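Local coordinates for protein superoxide dismutase (Candida albicans, PDB 4GUN) that probably disarms superoxide radicals inside the cell, converting them to hydrogen peroxide and oxygen at a bound manganese ion, at residues Ile167-Trp172 with Lys189-Val194; Lys96-Ser101 with Gly113-Leu118; Ser9-Asp14 with Asn79-Trp84; Ala135-Asn140 with Gly145-Val150; Ala19-Pro22 with Lys26-Asn29. The protein carries 2 engineered substitutions. All blocks are in the same frame, centred on the assembly; numbering follows the deposited sequence.

Contact 1 of 5, residues Ile167-Trp172 with Lys189-Val194; sequences IAIDAW and KAIWNV. With MN (manganese (II) ion), chain Q.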
# COMPACT_ATOMS: atom_id res chain seq x y z
N ILE A 167 21.60 8.81 -6.52
CA ILE A 167 21.83 9.21 -5.13
C ILE A 167 20.75 8.57 -4.28
O ILE A 167 19.57 8.68 -4.62
CB ILE A 167 21.83 10.77 -4.97
CG1 ILE A 167 23.09 11.43 -5.58
CG2 ILE A 167 21.59 11.22 -3.49
CD1 ILE A 167 24.45 11.19 -4.83
N ALA A 168 21.15 7.93 -3.15
CA ALA A 168 20.20 7.36 -2.20
C ALA A 168 20.38 8.11 -0.87
O ALA A 168 21.52 8.29 -0.41
CB ALA A 168 20.47 5.88 -2.02
N ILE A 169 19.26 8.63 -0.34
CA ILE A 169 19.18 9.34 0.95
C ILE A 169 18.24 8.60 1.92
O ILE A 169 17.03 8.59 1.71
CB ILE A 169 18.79 10.83 0.86
CG1 ILE A 169 19.68 11.63 -0.14
CG2 ILE A 169 18.81 11.48 2.28
CD1 ILE A 169 21.13 11.80 0.26
N ASP A 170 18.80 8.05 2.99
CA ASP A 170 18.06 7.35 4.04
C ASP A 170 17.31 8.35 4.93
O ASP A 170 17.94 9.19 5.58
CB ASP A 170 19.03 6.51 4.89
CG ASP A 170 18.36 5.43 5.74
OD1 ASP A 170 17.11 5.37 5.74
OD2 ASP A 170 19.07 4.64 6.35
N ALA A 171 15.98 8.22 4.99
CA ALA A 171 15.12 9.07 5.84
C ALA A 171 14.55 8.29 7.05
O ALA A 171 13.73 8.87 7.78
CB ALA A 171 13.99 9.68 5.01
N TRP A 172 14.96 7.00 7.28
CA TRP A 172 14.51 6.24 8.48
C TRP A 172 15.00 6.99 9.74
O TRP A 172 16.08 7.58 9.70
CB TRP A 172 15.07 4.81 8.52
CG TRP A 172 14.36 3.80 7.66
CD1 TRP A 172 14.23 3.84 6.30
CD2 TRP A 172 13.88 2.51 8.08
NE1 TRP A 172 13.62 2.69 5.86
CE2 TRP A 172 13.41 1.85 6.92
CE3 TRP A 172 13.78 1.86 9.33
CZ2 TRP A 172 12.80 0.58 6.98
CZ3 TRP A 172 13.18 0.60 9.38
CH2 TRP A 172 12.71 -0.03 8.21
N LYS A 189 19.34 18.91 5.50
CA LYS A 189 20.20 20.03 5.16
C LYS A 189 21.69 19.62 5.28
O LYS A 189 22.45 19.75 4.31
CB LYS A 189 19.86 21.24 6.07
CG LYS A 189 20.44 22.57 5.60
CD LYS A 189 19.92 23.76 6.43
CE LYS A 189 18.65 24.40 5.90
NZ LYS A 189 18.88 25.21 4.67
N ALA A 190 22.08 19.05 6.42
CA ALA A 190 23.44 18.64 6.74
C ALA A 190 24.09 17.55 5.87
O ALA A 190 25.30 17.62 5.66
CB ALA A 190 23.53 18.26 8.20
N ILE A 191 23.33 16.53 5.44
CA ILE A 191 23.87 15.38 4.69
C ILE A 191 24.56 15.74 3.36
O ILE A 191 25.48 15.04 2.96
CB ILE A 191 22.82 14.22 4.53
CG1 ILE A 191 23.51 12.86 4.16
CG2 ILE A 191 21.70 14.59 3.54
CD1 ILE A 191 22.69 11.62 4.46
N TRP A 192 24.09 16.79 2.67
CA TRP A 192 24.66 17.21 1.38
C TRP A 192 26.15 17.57 1.44
O TRP A 192 26.84 17.39 0.45
CB TRP A 192 23.81 18.30 0.73
CG TRP A 192 22.42 17.81 0.43
CD1 TRP A 192 21.30 18.02 1.18
CD2 TRP A 192 22.05 16.91 -0.61
NE1 TRP A 192 20.23 17.37 0.62
CE2 TRP A 192 20.66 16.66 -0.47
CE3 TRP A 192 22.74 16.32 -1.69
CZ2 TRP A 192 19.96 15.85 -1.36
CZ3 TRP A 192 22.05 15.47 -2.55
CH2 TRP A 192 20.67 15.24 -2.38
N ASN A 193 26.64 17.97 2.62
CA ASN A 193 28.05 18.26 2.90
C ASN A 193 28.94 16.99 2.81
O ASN A 193 30.14 17.11 2.63
CB ASN A 193 28.19 18.91 4.27
CG ASN A 193 27.48 20.23 4.40
OD1 ASN A 193 27.91 21.24 3.85
ND2 ASN A 193 26.36 20.25 5.10
N VAL A 194 28.34 15.79 2.88
CA VAL A 194 29.09 14.51 2.77
C VAL A 194 28.62 13.63 1.62
O VAL A 194 28.96 12.45 1.56
CB VAL A 194 29.27 13.72 4.10
CG1 VAL A 194 30.23 14.43 5.05
CG2 VAL A 194 27.92 13.42 4.78
MN MN Q . 19.04 2.94 7.40
O HOH W 1 17.10 2.67 6.48

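Contact 2 of 5, residues Lys96-Ser101 with Gly113-Leu118; sequences KHPDTS and GSVSNL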
# COMPACT_ATOMS: atom_id res chain seq x y z
N LYS A 96 31.45 17.92 -2.66
CA LYS A 96 31.90 18.59 -3.90
C LYS A 96 30.89 18.34 -5.00
O LYS A 96 30.61 17.19 -5.32
CB LYS A 96 33.32 18.16 -4.32
N HIS A 97 30.29 19.42 -5.53
CA HIS A 97 29.27 19.33 -6.57
C HIS A 97 29.78 18.61 -7.83
O HIS A 97 31.01 18.60 -8.04
CB HIS A 97 28.69 20.71 -6.89
CG HIS A 97 27.78 21.25 -5.82
ND1 HIS A 97 27.25 22.53 -5.92
CD2 HIS A 97 27.33 20.67 -4.68
CE1 HIS A 97 26.50 22.70 -4.84
NE2 HIS A 97 26.52 21.61 -4.06
N PRO A 98 28.93 17.93 -8.62
CA PRO A 98 29.47 17.19 -9.78
C PRO A 98 30.00 18.12 -10.88
O PRO A 98 29.56 19.27 -11.01
CB PRO A 98 28.30 16.29 -10.22
CG PRO A 98 27.10 16.93 -9.71
CD PRO A 98 27.46 17.77 -8.52
N ASP A 99 30.99 17.62 -11.64
CA ASP A 99 31.60 18.36 -12.74
C ASP A 99 30.52 18.61 -13.80
O ASP A 99 29.86 17.66 -14.22
CB ASP A 99 32.81 17.59 -13.31
CG ASP A 99 33.43 18.17 -14.57
OD1 ASP A 99 33.97 17.39 -15.38
OD2 ASP A 99 33.36 19.41 -14.75
N THR A 100 30.27 19.90 -14.14
CA THR A 100 29.22 20.33 -15.08
C THR A 100 29.39 19.83 -16.51
O THR A 100 28.43 19.87 -17.28
CB THR A 100 28.96 21.82 -15.01
OG1 THR A 100 30.20 22.51 -15.12
CG2 THR A 100 28.24 22.22 -13.73
N SER A 101 30.61 19.35 -16.87
CA SER A 101 30.92 18.80 -18.20
C SER A 101 30.68 17.29 -18.23
O SER A 101 30.63 16.71 -19.32
CB SER A 101 32.35 19.14 -18.62
OG SER A 101 33.29 18.44 -17.82
N GLY A 113 18.94 23.61 -13.78
CA GLY A 113 19.70 24.86 -13.79
C GLY A 113 20.95 24.77 -12.93
O GLY A 113 22.02 25.21 -13.35
N SER A 114 20.82 24.16 -11.72
CA SER A 114 21.90 24.02 -10.73
C SER A 114 21.69 22.84 -9.80
O SER A 114 20.56 22.37 -9.62
CB SER A 114 22.00 25.27 -9.86
OG SER A 114 20.81 25.50 -9.13
N VAL A 115 22.80 22.39 -9.18
CA VAL A 115 22.85 21.34 -8.15
C VAL A 115 22.04 21.82 -6.94
O VAL A 115 21.25 21.04 -6.40
CB VAL A 115 24.32 21.01 -7.75
CG1 VAL A 115 24.37 19.90 -6.70
CG2 VAL A 115 25.12 20.61 -8.97
N SER A 116 22.21 23.11 -6.56
CA SER A 116 21.47 23.69 -5.44
C SER A 116 19.96 23.56 -5.61
O SER A 116 19.29 23.23 -4.64
CB SER A 116 21.90 25.13 -5.19
OG SER A 116 21.62 25.94 -6.31
N ASN A 117 19.43 23.76 -6.84
CA ASN A 117 18.00 23.64 -7.12
C ASN A 117 17.55 22.19 -7.01
O ASN A 117 16.47 21.92 -6.47
CB ASN A 117 17.64 24.22 -8.50
CG ASN A 117 16.14 24.34 -8.77
OD1 ASN A 117 15.32 24.52 -7.86
ND2 ASN A 117 15.75 24.29 -10.04
N LEU A 118 18.36 21.26 -7.50
CA LEU A 118 18.10 19.83 -7.40
C LEU A 118 18.12 19.39 -5.92
O LEU A 118 17.24 18.63 -5.50
CB LEU A 118 19.15 19.06 -8.23
CG LEU A 118 19.14 17.52 -8.11
CD1 LEU A 118 17.73 16.90 -8.46
CD2 LEU A 118 20.24 16.91 -8.93

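Contact 3 of 5, residues Ser9-Asp14 with Asn79-Trp84; sequences SLPKID and NHSLFW. With MN (manganese (II) ion), chain Q.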
# COMPACT_ATOMS: atom_id res chain seq x y z
N SER A 9 26.74 -10.48 1.66
CA SER A 9 27.57 -10.14 2.81
C SER A 9 27.63 -8.65 3.01
O SER A 9 27.26 -7.88 2.11
CB SER A 9 28.96 -10.77 2.67
OG SER A 9 29.65 -10.29 1.53
N LEU A 10 28.03 -8.22 4.20
CA LEU A 10 28.14 -6.81 4.52
C LEU A 10 29.26 -6.21 3.66
O LEU A 10 30.36 -6.75 3.69
CB LEU A 10 28.45 -6.63 6.02
CG LEU A 10 28.43 -5.20 6.56
CD1 LEU A 10 27.03 -4.68 6.68
CD2 LEU A 10 29.10 -5.15 7.95
N PRO A 11 29.02 -5.12 2.88
CA PRO A 11 30.11 -4.55 2.06
C PRO A 11 31.15 -3.83 2.93
O PRO A 11 30.87 -3.44 4.06
CB PRO A 11 29.38 -3.57 1.14
CG PRO A 11 28.22 -3.10 1.97
CD PRO A 11 27.77 -4.34 2.72
N LYS A 12 32.36 -3.67 2.38
CA LYS A 12 33.46 -2.96 3.03
C LYS A 12 33.18 -1.47 2.83
O LYS A 12 32.77 -1.08 1.73
CB LYS A 12 34.80 -3.36 2.38
N ILE A 13 33.35 -0.65 3.88
CA ILE A 13 33.08 0.81 3.83
C ILE A 13 34.36 1.60 3.55
O ILE A 13 35.32 1.47 4.29
CB ILE A 13 32.37 1.29 5.13
CG1 ILE A 13 31.24 0.34 5.60
CG2 ILE A 13 31.90 2.75 5.02
CD1 ILE A 13 30.00 0.20 4.70
N ASP A 14 34.35 2.45 2.50
CA ASP A 14 35.50 3.25 2.03
C ASP A 14 35.85 4.49 2.89
O ASP A 14 36.59 5.38 2.43
CB ASP A 14 35.32 3.64 0.55
CG ASP A 14 34.77 2.55 -0.37
OD1 ASP A 14 35.19 1.37 -0.21
OD2 ASP A 14 33.97 2.88 -1.27
N ASN A 79 19.66 -0.69 -0.68
CA ASN A 79 19.57 0.74 -0.29
C ASN A 79 20.77 1.20 0.54
O ASN A 79 21.36 2.23 0.24
CB ASN A 79 18.26 1.03 0.44
CG ASN A 79 17.02 0.99 -0.44
OD1 ASN A 79 17.09 1.15 -1.66
ND2 ASN A 79 15.84 0.81 0.16
N HIS A 80 21.14 0.43 1.59
CA HIS A 80 22.28 0.76 2.43
C HIS A 80 23.61 0.72 1.67
O HIS A 80 24.39 1.65 1.81
CB HIS A 80 22.27 -0.04 3.74
CG HIS A 80 21.19 0.43 4.68
ND1 HIS A 80 19.91 -0.08 4.63
CD2 HIS A 80 21.22 1.41 5.62
CE1 HIS A 80 19.22 0.56 5.56
NE2 HIS A 80 19.98 1.44 6.21
N SER A 81 23.82 -0.28 0.78
CA SER A 81 25.02 -0.39 -0.08
C SER A 81 25.18 0.83 -0.98
O SER A 81 26.30 1.33 -1.14
CB SER A 81 24.98 -1.66 -0.93
OG SER A 81 25.14 -2.81 -0.12
N LEU A 82 24.05 1.33 -1.55
CA LEU A 82 24.03 2.55 -2.38
C LEU A 82 24.37 3.74 -1.49
O LEU A 82 25.15 4.61 -1.88
CB LEU A 82 22.66 2.79 -3.02
CG LEU A 82 22.20 1.87 -4.16
CD1 LEU A 82 20.68 1.89 -4.29
CD2 LEU A 82 22.85 2.24 -5.50
N PHE A 83 23.80 3.77 -0.28
CA PHE A 83 23.99 4.86 0.68
C PHE A 83 25.46 5.05 1.06
O PHE A 83 25.99 6.14 0.87
CB PHE A 83 23.08 4.67 1.90
CG PHE A 83 22.95 5.84 2.85
CD1 PHE A 83 22.52 7.09 2.39
CD2 PHE A 83 23.15 5.67 4.21
CE1 PHE A 83 22.35 8.16 3.28
CE2 PHE A 83 22.97 6.74 5.10
CZ PHE A 83 22.59 7.98 4.63
N TRP A 84 26.14 3.98 1.52
CA TRP A 84 27.55 4.09 1.92
C TRP A 84 28.46 4.55 0.77
O TRP A 84 29.41 5.30 1.01
CB TRP A 84 28.10 2.80 2.55
CG TRP A 84 27.18 2.02 3.46
CD1 TRP A 84 26.96 0.68 3.42
CD2 TRP A 84 26.42 2.52 4.59
NE1 TRP A 84 26.12 0.30 4.45
CE2 TRP A 84 25.74 1.42 5.15
CE3 TRP A 84 26.22 3.80 5.14
CZ2 TRP A 84 24.86 1.56 6.23
CZ3 TRP A 84 25.37 3.93 6.23
CH2 TRP A 84 24.67 2.82 6.73
MN MN Q . 19.04 2.94 7.40
O HOH W 1 17.10 2.67 6.48

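Contact 4 of 5, residues Ala135-Asn140 with Gly145-Val150; sequences AFIVKN and GALDVV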
# COMPACT_ATOMS: atom_id res chain seq x y z
N ALA A 135 14.71 8.81 -0.31
CA ALA A 135 14.58 9.66 -1.50
C ALA A 135 15.71 9.27 -2.44
O ALA A 135 16.82 8.95 -1.99
CB ALA A 135 14.66 11.13 -1.17
N PHE A 136 15.42 9.24 -3.74
CA PHE A 136 16.43 8.91 -4.73
C PHE A 136 16.40 9.91 -5.87
O PHE A 136 15.33 10.29 -6.33
CB PHE A 136 16.22 7.50 -5.34
CG PHE A 136 16.22 6.30 -4.41
CD1 PHE A 136 17.36 5.52 -4.27
CD2 PHE A 136 15.06 5.90 -3.77
CE1 PHE A 136 17.36 4.40 -3.44
CE2 PHE A 136 15.05 4.77 -2.95
CZ PHE A 136 16.20 4.03 -2.79
N ILE A 137 17.58 10.27 -6.35
CA ILE A 137 17.77 11.00 -7.60
C ILE A 137 17.93 9.82 -8.57
O ILE A 137 18.77 8.95 -8.32
CB ILE A 137 19.02 11.93 -7.59
CG1 ILE A 137 18.75 13.15 -6.67
CG2 ILE A 137 19.31 12.40 -9.02
CD1 ILE A 137 19.98 13.97 -6.25
N VAL A 138 17.06 9.74 -9.60
CA VAL A 138 17.07 8.59 -10.52
C VAL A 138 17.27 9.03 -11.96
O VAL A 138 16.87 10.12 -12.31
CB VAL A 138 15.79 7.68 -10.40
CG1 VAL A 138 15.54 7.21 -8.97
CG2 VAL A 138 14.55 8.36 -10.96
N LYS A 139 17.85 8.14 -12.79
CA LYS A 139 17.99 8.38 -14.24
C LYS A 139 17.04 7.40 -14.94
O LYS A 139 17.04 6.21 -14.63
CB LYS A 139 19.44 8.16 -14.71
CG LYS A 139 19.63 8.08 -16.23
CD LYS A 139 21.00 7.51 -16.56
CE LYS A 139 21.39 7.73 -18.02
NZ LYS A 139 22.63 6.96 -18.37
N ASN A 140 16.26 7.90 -15.90
CA ASN A 140 15.35 7.04 -16.65
C ASN A 140 15.99 6.77 -18.01
O ASN A 140 16.22 7.69 -18.77
CB ASN A 140 13.96 7.70 -16.77
CG ASN A 140 12.86 6.83 -17.33
OD1 ASN A 140 13.07 5.97 -18.17
ND2 ASN A 140 11.64 7.05 -16.88
N GLY A 145 17.37 9.60 -20.79
CA GLY A 145 18.25 9.70 -19.63
C GLY A 145 17.85 10.81 -18.67
O GLY A 145 18.72 11.38 -17.99
N ALA A 146 16.54 11.12 -18.59
CA ALA A 146 16.02 12.19 -17.73
C ALA A 146 16.09 11.84 -16.25
O ALA A 146 15.80 10.71 -15.83
CB ALA A 146 14.59 12.54 -18.09
N LEU A 147 16.44 12.84 -15.46
CA LEU A 147 16.54 12.73 -14.02
C LEU A 147 15.19 13.05 -13.40
O LEU A 147 14.39 13.80 -13.98
CB LEU A 147 17.58 13.74 -13.50
CG LEU A 147 19.04 13.53 -13.91
CD1 LEU A 147 19.87 14.75 -13.58
CD2 LEU A 147 19.64 12.24 -13.26
N ASP A 148 14.94 12.49 -12.21
CA ASP A 148 13.75 12.75 -11.43
C ASP A 148 14.08 12.45 -9.98
O ASP A 148 15.05 11.76 -9.72
CB ASP A 148 12.55 11.91 -11.91
CG ASP A 148 11.16 12.34 -11.42
OD1 ASP A 148 10.98 13.57 -11.11
OD2 ASP A 148 10.26 11.48 -11.37
N VAL A 149 13.31 13.03 -9.06
CA VAL A 149 13.49 12.76 -7.63
C VAL A 149 12.25 11.95 -7.22
O VAL A 149 11.13 12.39 -7.49
CB VAL A 149 13.68 14.03 -6.73
CG1 VAL A 149 14.05 13.62 -5.30
CG2 VAL A 149 14.76 14.96 -7.30
N VAL A 150 12.46 10.75 -6.64
CA VAL A 150 11.39 9.83 -6.20
C VAL A 150 11.59 9.42 -4.73
O VAL A 150 12.69 9.51 -4.21
CB VAL A 150 11.28 8.59 -7.16
CG1 VAL A 150 12.52 7.73 -7.10
CG2 VAL A 150 10.04 7.74 -6.88

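Contact 5 of 5, residues Ala19-Pro22 with Lys26-Asn29; sequences ALEP and KEIN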
# COMPACT_ATOMS: atom_id res chain seq x y z
N ALA A 19 34.46 9.71 10.18
CA ALA A 19 34.87 10.57 9.07
C ALA A 19 33.79 11.47 8.48
O ALA A 19 34.12 12.41 7.75
CB ALA A 19 35.56 9.73 8.00
N LEU A 20 32.49 11.22 8.81
CA LEU A 20 31.35 12.04 8.34
C LEU A 20 30.96 13.13 9.33
O LEU A 20 30.08 13.95 9.05
CB LEU A 20 30.12 11.16 7.94
CG LEU A 20 30.37 9.93 7.01
CD1 LEU A 20 29.05 9.42 6.43
CD2 LEU A 20 31.35 10.26 5.86
N GLU A 21 31.65 13.17 10.50
CA GLU A 21 31.43 14.20 11.55
C GLU A 21 31.82 15.58 11.01
O GLU A 21 32.76 15.63 10.21
CB GLU A 21 32.25 13.84 12.81
CG GLU A 21 31.61 12.70 13.57
CD GLU A 21 32.34 12.21 14.80
OE1 GLU A 21 33.39 12.78 15.16
OE2 GLU A 21 31.85 11.23 15.41
N PRO A 22 31.11 16.69 11.33
CA PRO A 22 29.99 16.81 12.29
C PRO A 22 28.60 16.55 11.72
O PRO A 22 27.61 16.81 12.40
CB PRO A 22 30.13 18.26 12.78
CG PRO A 22 30.60 19.00 11.55
CD PRO A 22 31.49 18.02 10.79
N LYS A 26 29.80 9.15 14.51
CA LYS A 26 30.35 7.79 14.54
C LYS A 26 29.31 6.85 15.18
O LYS A 26 29.14 5.72 14.73
CB LYS A 26 31.66 7.74 15.37
CG LYS A 26 32.20 6.33 15.54
CD LYS A 26 33.62 6.26 16.03
CE LYS A 26 33.93 4.82 16.39
NZ LYS A 26 35.23 4.70 17.08
N GLU A 27 28.62 7.34 16.24
CA GLU A 27 27.64 6.59 17.02
C GLU A 27 26.49 6.09 16.14
O GLU A 27 26.19 4.89 16.17
CB GLU A 27 27.18 7.41 18.25
CG GLU A 27 28.28 7.60 19.29
CD GLU A 27 29.54 8.31 18.81
OE1 GLU A 27 29.40 9.33 18.09
OE2 GLU A 27 30.65 7.79 19.07
N ILE A 28 25.94 6.97 15.27
CA ILE A 28 24.92 6.58 14.27
C ILE A 28 25.55 5.59 13.27
O ILE A 28 25.03 4.50 13.12
CB ILE A 28 24.28 7.80 13.54
CG1 ILE A 28 23.39 8.62 14.49
CG2 ILE A 28 23.50 7.35 12.27
CD1 ILE A 28 23.08 10.05 13.98
N ASN A 29 26.67 5.97 12.61
CA ASN A 29 27.35 5.12 11.63
C ASN A 29 27.68 3.70 12.14
O ASN A 29 27.45 2.72 11.43
CB ASN A 29 28.60 5.82 11.07
CG ASN A 29 28.32 6.96 10.11
OD1 ASN A 29 27.27 7.01 9.46
ND2 ASN A 29 29.27 7.87 9.94
O HOH W 2 32.63 10.36 17.71

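Contact 1 of 5, residues Ile167-Trp172 with Lys189-Val194
I191 and W192 meet two isoleucines of the strand at 167-170, I167 and I169. The contact is buried and wholly apolar. I191 sits near the end of the helix 184-191. It offers its CG2 branch, which lies 4.3 Å from CD1 of I169. The I191 side chain also packs on F83 of helix 60-85. W192 follows in a short 3-10 segment. The far corner of its indole, CH2, lies 4.3 Å from CG2 of I167 and 4.4 Å from CG1 of I169. Both isoleucines come obliquely to the ring. The ring nitrogen NE1 is turned to another partner, OD1 of N123. On the strand the next residue is D170. Its CG stands anti to the backbone N (chi1 -163°), and the carboxylate leads away from the helix. D170 OD2 binds manganese at 2.0 Å, while D170 OD1 accepts from N of W172 at 3.1 Å in an Asx turn. A water on the metal also gives a weak hydrogen bond to D170 OD1. H32, H80 and H174 supply the other protein ligands. This is the three-histidine, one-aspartate manganese site of the iron/manganese superoxide dismutase fold.

Contact 2 of 5, residues Lys96-Ser101 with Gly113-Leu118
H97 lays the face of its imidazole over V115, near the start of helix 115-127. The loop 96-101 thus runs past the first turn of that helix. The V115 methyl CG1 stands 3.7 Å from the centroid of the H97 ring and 9° off its normal, a CH-pi contact over the middle of the ring. This methyl is anti to the V115 backbone N (chi1 -179°), and the other methyl, CG2, is left to meet the next loop residue. That residue is P98. The CD corner of the P98 ring faces V115 CG2 at 3.7 Å. P98 is buried, and it also packs on I108 of helix 103-112 and on W197 of helix 197-205. The backbone N of D99 is hydrogen-bonded to OE2 of E201 on helix 197-205. On the helix side, S114 holds the N-cap position, and its OG shares a 3.0 Å hydrogen bond with OG of S116. The valine therefore divides its two methyls between an aromatic face and a proline ring. The attraction across the contact is dispersive, while S114 and S116 pair their hydroxyls within their own segment.

Contact 3 of 5, residues Ser9-Asp14 with Asn79-Trp84
The manganese site has a second shell on the side of helix 60-85, and here the loop 9-14 packs against it. I13 puts its end methyl CD1 over one face of the W84 indole, 3.3 Å from CD1 of W84, so the packing is tight here. The two side chains cross obliquely. With CG1 of I13 anti to its carbonyl carbon (chi1 -43°), the chain beyond it leads to the five-membered part of the indole. P11 comes to the same ring from another direction. Its CG lies at the edge, near the ring plane, 4.2 Å from W84 CD1. The same CG rests 3.7 Å from OG of S81, one turn earlier on the helix, and that hydroxyl is hydrogen-bonded to O of H77. The indole also has a polar tie, from NE1 to ND1 of H37 on helix 26-56. Its CH2 corner reaches the edge of the H80 ring, in the plane of the imidazole. H80 NE2 binds manganese at 2.1 Å, and its ND1 is bonded to O of G76. The loop thus meets W84 through carbon alone, and W84 touches a metal ligand. Carbon packing and the H37 bond together would limit how far this ring can turn beside H80.

Contact 4 of 5, residues Ala135-Asn140 with Gly145-Val150
This contact is a beta hairpin, strands 133-140 and 146-153, within the antiparallel sheet of the C-terminal domain. Over 135-140 and 146-150 the N-to-C directions lie at 154°. F136 with V150 and V138 with D148 are hydrogen-bonded pairs. I137 with V149 and K139 with L147 are non-hydrogen-bonded pairs. F136 N gives to V150 O at 2.8 Å, and V150 N returns a bond to F136 O. V138 N meets D148 O at 2.9 Å, nearly straight on to the carbonyl. The return bond, D148 N to V138 O, is longer at 3.1 Å and more bent at 144°.

The face holding I137 and V149 turns to helix 115-127, where both pack on T122. L147, on the same face, reaches over to I137, with CD2 4.3 Å from CG2 of I137. It also packs on L104 and I108 of helix 103-112. K139 runs out extended. Its NZ bonds to O of Y204 and makes a cation-pi contact with that ring.

F136, V138 and V150 share the other face and pack on I158. D148 lies beside V138 there, pointing the same way. N143 of a third subunit gives a hydrogen bond to L147 O, so the hairpin is also part of the tetramer. The valines V138 and V150 cross at about a right angle. V150 CG1 lies between the backbone N and the carbonyl carbon (chi1 65°), and its nearest carbon across the strands is V138 CG1, at 3.6 Å.

Contact 5 of 5, residues Ala19-Pro22 with Lys26-Asn29
E21 reaches from the loop 19-22 to the start of helix 26-56, the first long helix of the alpha-hairpin domain. Its OE2 accepts from the backbone N of K26 at 3.1 Å, with an N-H...O angle of 158°. The carboxylate uses its anti lone pair, the one away from its other oxygen. The torsions explain the reach. CG of E21 is anti to the carbonyl carbon (chi1 -75°), and the chain beyond it is extended, which carries OE2 across to the helix end. A carboxylate at an N-terminal helix end would be favoured by the helix dipole.

K26 itself points its amine away. Only its backbone N and its CB come to the glutamate, and K26 CB lies 3.5 Å from E21 OE2.

E27 is bent at chi2 (59°), which brings its OE1 to 4.1 Å from OE2 of E21. Both carboxylates are probably charged, so they would repel. A water lies between them and donates to E21 OE2 at 2.6 Å, with a weaker bond to E27 OE1. It would probably ease the repulsion.

Deeper in, L20 and N29 meet at about a right angle. N29 ND2 gives a hydrogen bond to O of L17 while packing against the leucine. N29 also packs on W15 and I24. Its ND2 stands 3.7 Å from CG of L20 and 3.8 Å from CD1 of L20.

Overall arrangement
Contacts 1 and 3 meet at the manganese ion. The first brings D170, the second H80, and one metal-bound water belongs to both. D170 OD2 and H80 NE2 are 3.3 Å apart, and O of A168 lies 3.2 Å from CD1 of F83. Contact 4 continues the sheet beside contact 1, with I169 N 3.0 Å from A135 O. Its F136 reaches N79 of contact 3, and about 11 Å separates the manganese from the nearest atom of the F136 side chain. Contact 2 is joined to contact 4 through L118, which packs on V149 and I137. Contact 5 is nested within the chain loop closed by contact 3, and O of L20 lies 4.0 Å from CG1 of V194.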